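Local coordinates for zinc-binding protein TroA (Treponema pallidum, PDB 1K0F) that binds zinc with high affinity in the periplasm and delivers it to the membrane permease of an ABC transporter for import into the cytoplasm, at residues Y149-V163 with V264-R277. Numbering follows the deposited sequence.
Sequences YVRRKAQSLPAERRV and VTHNIDTIVAALAR
Ile268 enters helix 149-156 as a knob, its side chain lodged among Tyr149, Val150, Lys153 and Ala154. Its two branches part there: Ile268 CD1 packs on Val150 CG1 at 3.6 Å, while Ile268 CG2 turns toward the tyrosine and approaches Tyr149 CE2 obliquely at 3.4 Å. The CB of Lys153 lies against Ile268 CG1, and one turn earlier Val264 CG1 meets Val150 CG2. The tyrosine also carries the polar part of the interface. With Tyr149 CG anti to the backbone N (chi1 174°), the ring extends across to helix 264-273. There Tyr149 OH donates a hydrogen bond to Asp269 OD1, which lies at the ring edge, near its plane; the modelled length of this bond is doubtfully short, and the carboxylate is itself less surely placed. Lys153, bent at chi2, runs its CG over one face of this ring, and Lys153 NZ approaches Asp269 OD1 only as a long salt bridge (3.9 Å).

Just after helix 149-156, Leu157 points its CD1 at Val272 and Ala276, and Leu157 CD2 lies 3.5 Å from Leu275 CB. Arg161 reaches the C-terminal tail, where Arg161 NH1 donates to Leu275 O (2.8 Å, 158° at the hydrogen), with the oxygen close to the guanidinium plane, while Arg277 O lies over one face.

The two helical segments run nearly parallel, 3° apart with axes 9.5 Å from each other. They join the C-terminal end of helix 129-156, the long backbone helix characteristic of this metal-binding family, to the chain's last helix, where the Val264 side chain is about 10 Å from that of the zinc ligand His102. Helix 172-178 touches both segments, through Tyr178 on Val150 and Ala154 and Phe174 on Ile268, while helix 264-273 also packs on strands 213-217 and 240-245.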
loop_
_atom_site.group_PDB
_atom_site.type_symbol
_atom_site.label_atom_id
_atom_site.label_comp_id
_atom_site.label_asym_id
_atom_site.label_seq_id
_atom_site.Cartn_x
_atom_site.Cartn_y
_atom_site.Cartn_z
ATOM N N TYR A 149 3.633 -4.884 -16.162
ATOM C CA TYR A 149 3.313 -3.536 -16.609
ATOM C C TYR A 149 4.113 -2.486 -15.850
ATOM O O TYR A 149 4.743 -1.627 -16.457
ATOM C CB TYR A 149 1.809 -3.302 -16.432
ATOM C CG TYR A 149 1.316 -1.898 -16.717
ATOM C CD1 TYR A 149 0.861 -1.541 -17.988
ATOM C CD2 TYR A 149 1.243 -0.942 -15.699
ATOM C CE1 TYR A 149 0.338 -0.272 -18.238
ATOM C CE2 TYR A 149 0.722 0.328 -15.939
ATOM C CZ TYR A 149 0.272 0.654 -17.207
ATOM O OH TYR A 149 -0.271 1.896 -17.440
ATOM N N VAL A 150 4.093 -2.567 -14.523
ATOM C CA VAL A 150 4.811 -1.609 -13.689
ATOM C C VAL A 150 6.308 -1.633 -13.951
ATOM O O VAL A 150 6.997 -0.638 -13.737
ATOM C CB VAL A 150 4.561 -1.867 -12.191
ATOM C CG1 VAL A 150 5.378 -0.893 -11.349
ATOM C CG2 VAL A 150 3.075 -1.721 -11.883
ATOM N N ARG A 151 6.823 -2.775 -14.390
ATOM C CA ARG A 151 8.243 -2.851 -14.686
ATOM C C ARG A 151 8.440 -2.245 -16.066
ATOM O O ARG A 151 9.284 -1.371 -16.247
ATOM C CB ARG A 151 8.747 -4.294 -14.666
ATOM C CG ARG A 151 10.256 -4.377 -14.414
ATOM C CD ARG A 151 10.724 -5.798 -14.098
ATOM N NE ARG A 151 11.514 -5.866 -12.869
ATOM C CZ ARG A 151 11.137 -6.533 -11.781
ATOM N NH1 ARG A 151 9.982 -7.191 -11.764
ATOM N NH2 ARG A 151 11.916 -6.548 -10.707
ATOM N N ARG A 152 7.655 -2.707 -17.035
ATOM C CA ARG A 152 7.734 -2.173 -18.387
ATOM C C ARG A 152 7.686 -0.663 -18.233
ATOM O O ARG A 152 8.646 0.037 -18.547
ATOM C CB ARG A 152 6.539 -2.653 -19.217
ATOM C CG ARG A 152 6.333 -1.896 -20.534
ATOM C CD ARG A 152 5.232 -2.532 -21.381
ATOM N NE ARG A 152 4.211 -3.173 -20.552
ATOM C CZ ARG A 152 3.216 -3.916 -21.025
ATOM N NH1 ARG A 152 3.092 -4.127 -22.328
ATOM N NH2 ARG A 152 2.336 -4.449 -20.191
ATOM N N LYS A 153 6.557 -0.180 -17.723
ATOM C CA LYS A 153 6.336 1.242 -17.483
ATOM C C LYS A 153 7.562 1.912 -16.864
ATOM O O LYS A 153 8.100 2.874 -17.409
ATOM C CB LYS A 153 5.130 1.429 -16.563
ATOM C CG LYS A 153 3.854 1.749 -17.303
ATOM C CD LYS A 153 3.854 3.194 -17.756
ATOM C CE LYS A 153 2.555 3.557 -18.445
ATOM N NZ LYS A 153 2.341 5.033 -18.460
ATOM N N ALA A 154 8.004 1.401 -15.724
ATOM C CA ALA A 154 9.168 1.967 -15.061
ATOM C C ALA A 154 10.319 2.068 -16.055
ATOM O O ALA A 154 11.036 3.068 -16.089
ATOM C CB ALA A 154 9.568 1.102 -13.876
ATOM N N GLN A 155 10.476 1.030 -16.876
ATOM C CA GLN A 155 11.541 0.968 -17.879
ATOM C C GLN A 155 11.431 2.119 -18.868
ATOM O O GLN A 155 12.430 2.574 -19.426
ATOM C CB GLN A 155 11.484 -0.366 -18.648
ATOM C CG GLN A 155 12.523 -1.401 -18.238
ATOM C CD GLN A 155 13.775 -0.786 -17.658
ATOM O OE1 GLN A 155 14.416 0.062 -18.289
ATOM N NE2 GLN A 155 14.129 -1.195 -16.445
ATOM N N SER A 156 10.209 2.584 -19.084
ATOM C CA SER A 156 9.981 3.679 -20.008
ATOM C C SER A 156 10.638 4.955 -19.493
ATOM O O SER A 156 10.836 5.915 -20.244
ATOM C CB SER A 156 8.479 3.904 -20.186
ATOM O OG SER A 156 7.929 4.570 -19.064
ATOM N N LEU A 157 10.988 4.962 -18.211
ATOM C CA LEU A 157 11.607 6.136 -17.612
ATOM C C LEU A 157 13.104 6.001 -17.447
ATOM O O LEU A 157 13.571 5.193 -16.655
ATOM C CB LEU A 157 10.996 6.426 -16.246
ATOM C CG LEU A 157 10.850 7.915 -15.965
ATOM C CD1 LEU A 157 9.681 8.446 -16.769
ATOM C CD2 LEU A 157 10.652 8.152 -14.477
ATOM N N PRO A 158 13.881 6.798 -18.196
ATOM C CA PRO A 158 15.340 6.733 -18.090
ATOM C C PRO A 158 15.747 6.637 -16.620
ATOM O O PRO A 158 15.133 7.275 -15.767
ATOM C CB PRO A 158 15.797 8.030 -18.746
ATOM C CG PRO A 158 14.734 8.311 -19.764
ATOM C CD PRO A 158 13.439 7.793 -19.191
ATOM N N ALA A 159 16.771 5.836 -16.333
ATOM C CA ALA A 159 17.235 5.616 -14.962
ATOM C C ALA A 159 17.333 6.867 -14.097
ATOM O O ALA A 159 16.940 6.843 -12.929
ATOM C CB ALA A 159 18.578 4.892 -14.977
ATOM N N GLU A 160 17.851 7.953 -14.664
ATOM C CA GLU A 160 18.003 9.208 -13.927
ATOM C C GLU A 160 16.672 9.807 -13.489
ATOM O O GLU A 160 16.557 10.335 -12.381
ATOM C CB GLU A 160 18.759 10.232 -14.776
ATOM C CG GLU A 160 20.137 9.781 -15.211
ATOM C CD GLU A 160 20.088 8.806 -16.371
ATOM O OE1 GLU A 160 19.046 8.772 -17.059
ATOM O OE2 GLU A 160 21.083 8.078 -16.590
ATOM N N ARG A 161 15.674 9.723 -14.364
ATOM C CA ARG A 161 14.342 10.259 -14.090
ATOM C C ARG A 161 13.554 9.415 -13.078
ATOM O O ARG A 161 12.522 9.851 -12.563
ATOM C CB ARG A 161 13.546 10.358 -15.398
ATOM C CG ARG A 161 14.193 11.240 -16.467
ATOM C CD ARG A 161 13.151 12.040 -17.260
ATOM N NE ARG A 161 13.685 13.302 -17.777
ATOM C CZ ARG A 161 13.238 14.506 -17.431
ATOM N NH1 ARG A 161 12.244 14.614 -16.562
ATOM N NH2 ARG A 161 13.788 15.599 -17.949
ATOM N N ARG A 162 14.052 8.217 -12.788
ATOM C CA ARG A 162 13.383 7.315 -11.860
ATOM C C ARG A 162 13.546 7.688 -10.388
ATOM O O ARG A 162 13.339 6.861 -9.511
ATOM C CB ARG A 162 13.880 5.891 -12.082
ATOM C CG ARG A 162 13.390 5.243 -13.368
ATOM C CD ARG A 162 13.969 3.834 -13.492
ATOM N NE ARG A 162 14.120 3.384 -14.874
ATOM C CZ ARG A 162 15.115 2.614 -15.312
ATOM N NH1 ARG A 162 16.065 2.199 -14.479
ATOM N NH2 ARG A 162 15.154 2.250 -16.588
ATOM N N VAL A 163 13.921 8.928 -10.115
ATOM C CA VAL A 163 14.082 9.371 -8.733
ATOM C C VAL A 163 12.726 9.871 -8.253
ATOM O O VAL A 163 12.274 10.934 -8.677
ATOM C CB VAL A 163 15.089 10.536 -8.617
ATOM C CG1 VAL A 163 15.167 11.010 -7.182
ATOM C CG2 VAL A 163 16.456 10.099 -9.111
ATOM N N VAL A 264 -2.425 0.737 -8.277
ATOM C CA VAL A 264 -1.014 0.665 -8.659
ATOM C C VAL A 264 -0.798 1.148 -10.099
ATOM O O VAL A 264 0.255 1.710 -10.433
ATOM C CB VAL A 264 -0.480 -0.777 -8.523
ATOM C CG1 VAL A 264 0.946 -0.851 -9.019
ATOM C CG2 VAL A 264 -0.563 -1.217 -7.076
ATOM N N THR A 265 -1.795 0.928 -10.953
ATOM C CA THR A 265 -1.682 1.363 -12.326
ATOM C C THR A 265 -1.671 2.863 -12.280
ATOM O O THR A 265 -0.906 3.509 -12.990
ATOM C CB THR A 265 -2.867 0.902 -13.175
ATOM O OG1 THR A 265 -2.776 -0.511 -13.377
ATOM C CG2 THR A 265 -2.836 1.587 -14.522
ATOM N N HIS A 266 -2.522 3.423 -11.431
ATOM C CA HIS A 266 -2.587 4.862 -11.304
ATOM C C HIS A 266 -1.232 5.364 -10.869
ATOM O O HIS A 266 -0.734 6.366 -11.377
ATOM C CB HIS A 266 -3.596 5.289 -10.248
ATOM C CG HIS A 266 -3.286 6.624 -9.642
ATOM N ND1 HIS A 266 -3.828 7.798 -10.115
ATOM C CD2 HIS A 266 -2.404 6.976 -8.676
ATOM C CE1 HIS A 266 -3.299 8.815 -9.459
ATOM N NE2 HIS A 266 -2.429 8.342 -8.588
ATOM N N ASN A 267 -0.647 4.660 -9.911
ATOM C CA ASN A 267 0.644 5.053 -9.370
ATOM C C ASN A 267 1.717 5.193 -10.442
ATOM O O ASN A 267 2.174 6.301 -10.716
ATOM C CB ASN A 267 1.073 4.061 -8.279
ATOM C CG ASN A 267 0.540 4.451 -6.885
ATOM O OD1 ASN A 267 -0.319 5.331 -6.746
ATOM N ND2 ASN A 267 1.054 3.788 -5.853
ATOM N N ILE A 268 2.117 4.081 -11.057
ATOM C CA ILE A 268 3.139 4.111 -12.105
ATOM C C ILE A 268 2.755 5.038 -13.251
ATOM O O ILE A 268 3.606 5.723 -13.820
ATOM C CB ILE A 268 3.408 2.691 -12.678
ATOM C CG1 ILE A 268 4.859 2.592 -13.119
ATOM C CG2 ILE A 268 2.500 2.393 -13.870
ATOM C CD1 ILE A 268 5.810 2.576 -11.970
ATOM N N ASP A 269 1.475 5.073 -13.598
ATOM C CA ASP A 269 1.060 5.947 -14.677
ATOM C C ASP A 269 1.451 7.341 -14.237
ATOM O O ASP A 269 2.384 7.930 -14.762
ATOM C CB ASP A 269 -0.457 5.854 -14.884
ATOM C CG ASP A 269 -0.861 4.608 -15.646
ATOM O OD1 ASP A 269 -0.062 3.657 -15.686
ATOM O OD2 ASP A 269 -1.982 4.579 -16.197
ATOM N N THR A 270 0.743 7.850 -13.236
ATOM C CA THR A 270 0.987 9.186 -12.704
ATOM C C THR A 270 2.460 9.545 -12.554
ATOM O O THR A 270 2.889 10.628 -12.959
ATOM C CB THR A 270 0.310 9.340 -11.336
ATOM O OG1 THR A 270 -1.111 9.346 -11.518
ATOM C CG2 THR A 270 0.747 10.635 -10.657
ATOM N N ILE A 271 3.234 8.625 -11.987
ATOM C CA ILE A 271 4.650 8.869 -11.744
ATOM C C ILE A 271 5.487 9.051 -12.999
ATOM O O ILE A 271 5.994 10.147 -13.251
ATOM C CB ILE A 271 5.261 7.751 -10.879
ATOM C CG1 ILE A 271 4.679 7.818 -9.466
ATOM C CG2 ILE A 271 6.784 7.898 -10.811
ATOM C CD1 ILE A 271 5.077 6.663 -8.603
ATOM N N VAL A 272 5.651 7.983 -13.774
ATOM C CA VAL A 272 6.431 8.077 -15.005
ATOM C C VAL A 272 5.899 9.252 -15.834
ATOM O O VAL A 272 6.673 10.071 -16.334
ATOM C CB VAL A 272 6.368 6.759 -15.838
ATOM C CG1 VAL A 272 6.981 5.620 -15.052
ATOM C CG2 VAL A 272 4.940 6.429 -16.215
ATOM N N ALA A 273 4.580 9.343 -15.966
ATOM C CA ALA A 273 3.994 10.439 -16.713
ATOM C C ALA A 273 4.620 11.718 -16.175
ATOM O O ALA A 273 5.321 12.438 -16.891
ATOM C CB ALA A 273 2.491 10.470 -16.510
ATOM N N ALA A 274 4.397 11.971 -14.893
ATOM C CA ALA A 274 4.913 13.165 -14.245
ATOM C C ALA A 274 6.431 13.202 -14.150
ATOM O O ALA A 274 6.983 14.110 -13.534
ATOM C CB ALA A 274 4.312 13.293 -12.854
ATOM N N LEU A 275 7.120 12.245 -14.759
ATOM C CA LEU A 275 8.574 12.236 -14.651
ATOM C C LEU A 275 9.392 12.144 -15.938
ATOM O O LEU A 275 10.587 12.448 -15.932
ATOM C CB LEU A 275 9.009 11.109 -13.705
ATOM C CG LEU A 275 8.926 11.344 -12.189
ATOM C CD1 LEU A 275 9.807 10.328 -11.473
ATOM C CD2 LEU A 275 9.363 12.759 -11.848
ATOM N N ALA A 276 8.773 11.730 -17.036
ATOM C CA ALA A 276 9.502 11.601 -18.294
ATOM C C ALA A 276 9.568 12.902 -19.086
ATOM O O ALA A 276 9.599 13.993 -18.510
ATOM C CB ALA A 276 8.873 10.504 -19.150
ATOM N N ARG A 277 9.590 12.763 -20.411
ATOM C CA ARG A 277 9.644 13.889 -21.346
ATOM C C ARG A 277 10.546 15.021 -20.870
ATOM O O ARG A 277 11.786 14.883 -21.000
ATOM C CB ARG A 277 8.227 14.418 -21.607
ATOM C CG ARG A 277 7.376 14.566 -20.359
ATOM C CD ARG A 277 6.286 15.591 -20.554
ATOM N NE ARG A 277 5.278 15.138 -21.506
ATOM C CZ ARG A 277 4.489 15.949 -22.198
ATOM N NH1 ARG A 277 4.588 17.263 -22.047
ATOM N NH2 ARG A 277 3.606 15.444 -23.045
ATOM O OXT ARG A 277 9.998 16.027 -20.375
#